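Local coordinates for protein nucleoporin NUP82 (Saccharomyces cerevisiae, PDB 3PBP) that builds part of the yeast nuclear pore complex as a structural nucleoporin, its N-terminal domain interacting with the nucleoporin NUP116, at residues Ser76-Leu80 against Met91-Trp95; Ile244-Asn248 against Asn341-Asn345. The protein carries 1 engineered substitution. One frame throughout, in Å; residues are numbered along the deposited sequence.

Read from the N terminus, the chain makes its two contacts in series, neither enclosing nor crossing the other. Contact 1 comes first and closes a short loop: ten residues separate its segments, and they hold most of the hairpin formed by strands 79-83 and 87-92 in one beta-propeller blade. Contact 2 spans 92 residues. It brings helix 243-262 against the loop between strands 323-329 and 347-355, two neighbouring strands of a later sheet. Their centres lie 39 Å apart, on opposite sides of the chain's centre. Together they illustrate local pairing within a blade and long-range attachment of a helical excursion to the beta scaffold.

Contact 1. Residues Ser76-Leu80 against Met91-Trp95; sequences SGDLL and MEVPW
The indole of Trp-95 meets Gly-77 at its edge, at the open end of an antiparallel beta hairpin whose strands 79-83 and 87-92 form the middle of a four-stranded propeller blade. NE1 of Trp-95 donates to Gly-77 O over 2.8 Å, nearly straight (175°), with the oxygen in the plane of the ring. From the carbonyl's side the donor stands above the plane, so the bond misses a lone-pair direction. Val-93 CG1, from Trp-95's own segment, lies over one face of the indole toward its rim. The carboxylate of Asp-78 stands steeply against the ring, its plane turned by 76°, with OD1 coming obliquely to within 3.6 Å of CD1. Outside the pair, Arg-34 makes a cation-pi contact with Trp-95 and Trp-45 meets it edge-to-face.

Leu-80 and Met-91, here selenomethionine, are a hydrogen-bonded pair, joined by N-to-O bonds of 2.9 Å from Leu-80 N to Met-91 O and from Met-91 N to Leu-80 O. Just beyond the strand ends, Val-93 N donates to Asp-78 O at 3.0 Å. The indole bond extends the bonding between the two segments to Gly-77, past the inverse gamma turn centred on Pro-94. On the other segment, Ser-76 OG accepts from Asp-78 N in an ST turn.

Leu-79 and Glu-92 form the adjoining non-hydrogen-bonded pair, with Leu-79 CD2 3.9 Å from Glu-92 CB. Toward the side where Val-36 and Ile-38 pack, Val-93 CG2, anti to its own carbonyl carbon, lies 4.0 Å from Leu-80 CG.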
loop_
_atom_site.group_PDB
_atom_site.type_symbol
_atom_site.label_atom_id
_atom_site.label_comp_id
_atom_site.label_asym_id
_atom_site.label_seq_id
_atom_site.Cartn_x
_atom_site.Cartn_y
_atom_site.Cartn_z
ATOM N N SER A 76 17.863 9.853 -2.398
ATOM C CA SER A 76 19.192 10.350 -2.053
ATOM C C SER A 76 20.103 10.250 -3.265
ATOM O O SER A 76 21.114 10.935 -3.349
ATOM C CB SER A 76 19.797 9.510 -0.951
ATOM O OG SER A 76 20.156 8.243 -1.464
ATOM N N GLY A 77 19.751 9.368 -4.195
ATOM C CA GLY A 77 20.545 9.183 -5.398
ATOM C C GLY A 77 21.767 8.317 -5.199
ATOM O O GLY A 77 22.623 8.243 -6.066
ATOM N N ASP A 78 21.852 7.638 -4.062
ATOM C CA ASP A 78 23.015 6.807 -3.796
ATOM C C ASP A 78 22.841 5.358 -4.239
ATOM O O ASP A 78 23.815 4.633 -4.449
ATOM C CB ASP A 78 23.359 6.881 -2.314
ATOM C CG ASP A 78 23.632 8.310 -1.851
ATOM O OD1 ASP A 78 24.201 9.108 -2.640
ATOM O OD2 ASP A 78 23.284 8.634 -0.692
ATOM N N LEU A 79 21.592 4.941 -4.400
ATOM C CA LEU A 79 21.323 3.579 -4.809
ATOM C C LEU A 79 20.344 3.440 -5.982
ATOM O O LEU A 79 19.422 4.253 -6.166
ATOM C CB LEU A 79 20.771 2.782 -3.634
ATOM C CG LEU A 79 21.617 2.630 -2.389
ATOM C CD1 LEU A 79 20.917 1.645 -1.446
ATOM C CD2 LEU A 79 22.995 2.144 -2.774
ATOM N N LEU A 80 20.565 2.385 -6.767
ATOM C CA LEU A 80 19.716 2.035 -7.894
ATOM C C LEU A 80 19.192 0.624 -7.615
ATOM O O LEU A 80 19.871 -0.208 -7.007
ATOM C CB LEU A 80 20.506 2.031 -9.196
ATOM C CG LEU A 80 20.930 3.393 -9.729
ATOM C CD1 LEU A 80 21.722 3.169 -11.004
ATOM C CD2 LEU A 80 19.707 4.288 -9.993
HETATM N N MSE A 91 22.432 -1.620 -6.687
HETATM C CA MSE A 91 23.771 -1.117 -6.932
HETATM C C MSE A 91 24.000 0.265 -6.362
HETATM O O MSE A 91 23.099 1.100 -6.335
HETATM C CB MSE A 91 24.046 -1.097 -8.421
HETATM C CG MSE A 91 24.202 -2.469 -8.996
HETATM SE SE MSE A 91 24.345 -2.462 -10.921
HETATM C CE MSE A 91 23.630 -4.228 -11.292
ATOM N N GLU A 92 25.232 0.497 -5.930
ATOM C CA GLU A 92 25.623 1.764 -5.348
ATOM C C GLU A 92 26.268 2.647 -6.405
ATOM O O GLU A 92 27.255 2.250 -7.016
ATOM C CB GLU A 92 26.611 1.497 -4.213
ATOM C CG GLU A 92 27.005 2.708 -3.400
ATOM C CD GLU A 92 27.864 2.342 -2.201
ATOM O OE1 GLU A 92 29.042 1.971 -2.391
ATOM O OE2 GLU A 92 27.356 2.418 -1.059
ATOM N N VAL A 93 25.704 3.828 -6.649
ATOM C CA VAL A 93 26.298 4.754 -7.620
ATOM C C VAL A 93 27.622 5.190 -6.983
ATOM O O VAL A 93 27.639 5.730 -5.876
ATOM C CB VAL A 93 25.408 5.979 -7.850
ATOM C CG1 VAL A 93 26.110 6.955 -8.748
ATOM C CG2 VAL A 93 24.104 5.551 -8.472
ATOM N N PRO A 94 28.750 4.959 -7.673
ATOM C CA PRO A 94 30.090 5.304 -7.183
ATOM C C PRO A 94 30.426 6.782 -7.027
ATOM O O PRO A 94 31.489 7.221 -7.457
ATOM C CB PRO A 94 31.014 4.619 -8.190
ATOM C CG PRO A 94 30.131 3.596 -8.862
ATOM C CD PRO A 94 28.843 4.330 -8.992
ATOM N N TRP A 95 29.539 7.550 -6.411
ATOM C CA TRP A 95 29.813 8.970 -6.222
ATOM C C TRP A 95 31.104 9.081 -5.429
ATOM O O TRP A 95 31.251 8.432 -4.390
ATOM C CB TRP A 95 28.703 9.656 -5.417
ATOM C CG TRP A 95 27.363 9.660 -6.060
ATOM C CD1 TRP A 95 26.252 8.971 -5.651
ATOM C CD2 TRP A 95 26.970 10.409 -7.213
ATOM N NE1 TRP A 95 25.192 9.251 -6.478
ATOM C CE2 TRP A 95 25.605 10.127 -7.448
ATOM C CE3 TRP A 95 27.640 11.283 -8.073
ATOM C CZ2 TRP A 95 24.896 10.699 -8.501
ATOM C CZ3 TRP A 95 26.940 11.851 -9.115
ATOM C CH2 TRP A 95 25.579 11.554 -9.325
#

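Contact 2. Residues Ile244-Asn248 against Asn341-Asn345; sequences IVKRN and NYVYN
Tyr-342 and Tyr-344 receive the side chains of Val-245, Ile-244 and Asn-248, so that an irregular loop packs against helix 243-262, which lies outside the propeller blades. The apolar contacts come first. Val-245 CG1 sits over one face of the Tyr-344 ring in a CH-pi contact, 3.8 Å from the centroid and 16° off the normal. Its CG2 bridges the two rings, 3.7 Å from both Tyr-344 CD1 and, at the edge of Tyr-342, OH. A chi1 of 172° turns CG1 onto the Tyr-344 face while CG2, beside the backbone N, falls between the rings. Asn-345 backs the opposite face of Tyr-344 with CG. One turn before Asn-248, Ile-244 CG2 adds a looser touch, 4.1 Å from Tyr-342 CE1.

The polar contact is of another kind. Asn-248 brings ND2 over the face of Tyr-342, toward the rim near CZ, with amide and ring almost perpendicular (88°). No hydrogen bond joins this amide to the phenol; Tyr-342 OH is instead bonded to Ser-334 OG. Nearby, a salt bridge from Arg-247 to Asp-338 ties the helix again to the same interstrand connection, and Val-343 packs on Arg-101 of the NUP116 chain.

With no hydrogen bond crossing between the two segments, their attachment rests on apolar and CH-pi packing and on an amide nitrogen over a ring, so it depends on the fit of the side chains, while the buried phenol is satisfied from within its own loop.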
loop_
_atom_site.group_PDB
_atom_site.type_symbol
_atom_site.label_atom_id
_atom_site.label_comp_id
_atom_site.label_asym_id
_atom_site.label_seq_id
_atom_site.Cartn_x
_atom_site.Cartn_y
_atom_site.Cartn_z
ATOM N N ILE A 244 -10.516 -1.342 21.814
ATOM C CA ILE A 244 -9.460 -1.699 20.868
ATOM C C ILE A 244 -8.666 -0.449 20.437
ATOM O O ILE A 244 -7.433 -0.497 20.340
ATOM C CB ILE A 244 -10.052 -2.403 19.632
ATOM C CG1 ILE A 244 -10.651 -3.744 20.064
ATOM C CG2 ILE A 244 -8.979 -2.607 18.566
ATOM C CD1 ILE A 244 -11.342 -4.509 18.959
ATOM N N VAL A 245 -9.373 0.661 20.196
ATOM C CA VAL A 245 -8.744 1.923 19.814
ATOM C C VAL A 245 -7.858 2.433 20.951
ATOM O O VAL A 245 -6.695 2.793 20.738
ATOM C CB VAL A 245 -9.797 3.010 19.506
ATOM C CG1 VAL A 245 -9.118 4.364 19.309
ATOM C CG2 VAL A 245 -10.564 2.641 18.275
ATOM N N LYS A 246 -8.426 2.464 22.153
ATOM C CA LYS A 246 -7.725 2.920 23.345
ATOM C C LYS A 246 -6.403 2.170 23.502
ATOM O O LYS A 246 -5.367 2.751 23.862
ATOM C CB LYS A 246 -8.605 2.678 24.569
ATOM C CG LYS A 246 -8.593 3.802 25.598
ATOM C CD LYS A 246 -9.657 3.560 26.653
ATOM C CE LYS A 246 -10.326 4.849 27.067
ATOM N NZ LYS A 246 -11.728 4.569 27.496
ATOM N N ARG A 247 -6.442 0.873 23.228
ATOM C CA ARG A 247 -5.250 0.055 23.336
ATOM C C ARG A 247 -4.169 0.526 22.350
ATOM O O ARG A 247 -3.004 0.740 22.730
ATOM C CB ARG A 247 -5.602 -1.405 23.072
ATOM C CG ARG A 247 -4.437 -2.326 23.275
ATOM C CD ARG A 247 -4.788 -3.744 22.947
ATOM N NE ARG A 247 -3.570 -4.537 22.876
ATOM C CZ ARG A 247 -3.199 -5.227 21.808
ATOM N NH1 ARG A 247 -3.966 -5.220 20.722
ATOM N NH2 ARG A 247 -2.057 -5.907 21.826
ATOM N N ASN A 248 -4.566 0.692 21.088
ATOM C CA ASN A 248 -3.648 1.146 20.042
ATOM C C ASN A 248 -3.030 2.511 20.355
ATOM O O ASN A 248 -1.820 2.684 20.234
ATOM C CB ASN A 248 -4.358 1.231 18.679
ATOM C CG ASN A 248 -4.516 -0.122 17.997
ATOM O OD1 ASN A 248 -3.788 -1.073 18.277
ATOM N ND2 ASN A 248 -5.460 -0.197 17.073
ATOM N N ASN A 341 -8.804 -6.119 10.323
ATOM C CA ASN A 341 -9.831 -5.225 9.815
ATOM C C ASN A 341 -9.999 -3.974 10.662
ATOM O O ASN A 341 -11.109 -3.472 10.848
ATOM C CB ASN A 341 -11.143 -5.979 9.724
ATOM C CG ASN A 341 -11.013 -7.215 8.883
ATOM O OD1 ASN A 341 -10.783 -7.129 7.671
ATOM N ND2 ASN A 341 -11.127 -8.385 9.516
ATOM N N TYR A 342 -8.886 -3.474 11.181
ATOM C CA TYR A 342 -8.933 -2.268 11.969
ATOM C C TYR A 342 -9.244 -1.118 11.034
ATOM O O TYR A 342 -8.637 -0.954 9.975
ATOM C CB TYR A 342 -7.596 -2.006 12.642
ATOM C CG TYR A 342 -7.603 -0.834 13.590
ATOM C CD1 TYR A 342 -8.417 -0.824 14.718
ATOM C CD2 TYR A 342 -6.743 0.238 13.400
ATOM C CE1 TYR A 342 -8.366 0.218 15.639
ATOM C CE2 TYR A 342 -6.679 1.289 14.313
ATOM C CZ TYR A 342 -7.489 1.268 15.428
ATOM O OH TYR A 342 -7.389 2.280 16.347
ATOM N N VAL A 343 -10.233 -0.346 11.422
ATOM C CA VAL A 343 -10.625 0.828 10.686
ATOM C C VAL A 343 -10.685 1.781 11.859
ATOM O O VAL A 343 -10.843 1.333 12.997
ATOM C CB VAL A 343 -12.023 0.683 10.077
ATOM C CG1 VAL A 343 -12.535 2.055 9.689
ATOM C CG2 VAL A 343 -11.979 -0.215 8.863
ATOM N N TYR A 344 -10.539 3.069 11.611
ATOM C CA TYR A 344 -10.596 4.046 12.686
ATOM C C TYR A 344 -9.877 5.254 12.177
ATOM O O TYR A 344 -8.668 5.261 12.002
ATOM C CB TYR A 344 -9.932 3.568 13.986
ATOM C CG TYR A 344 -9.955 4.659 15.035
ATOM C CD1 TYR A 344 -11.167 5.124 15.567
ATOM C CD2 TYR A 344 -8.784 5.329 15.394
ATOM C CE1 TYR A 344 -11.214 6.244 16.418
ATOM C CE2 TYR A 344 -8.817 6.447 16.243
ATOM C CZ TYR A 344 -10.037 6.902 16.746
ATOM O OH TYR A 344 -10.064 8.038 17.532
ATOM N N ASN A 345 -10.649 6.283 11.925
ATOM C CA ASN A 345 -10.100 7.490 11.386
ATOM C C ASN A 345 -9.426 7.202 10.053
ATOM O O ASN A 345 -8.585 7.978 9.586
ATOM C CB ASN A 345 -9.161 8.125 12.405
ATOM C CG ASN A 345 -9.917 8.692 13.590
ATOM O OD1 ASN A 345 -11.137 8.542 13.685
ATOM N ND2 ASN A 345 -9.200 9.345 14.495
#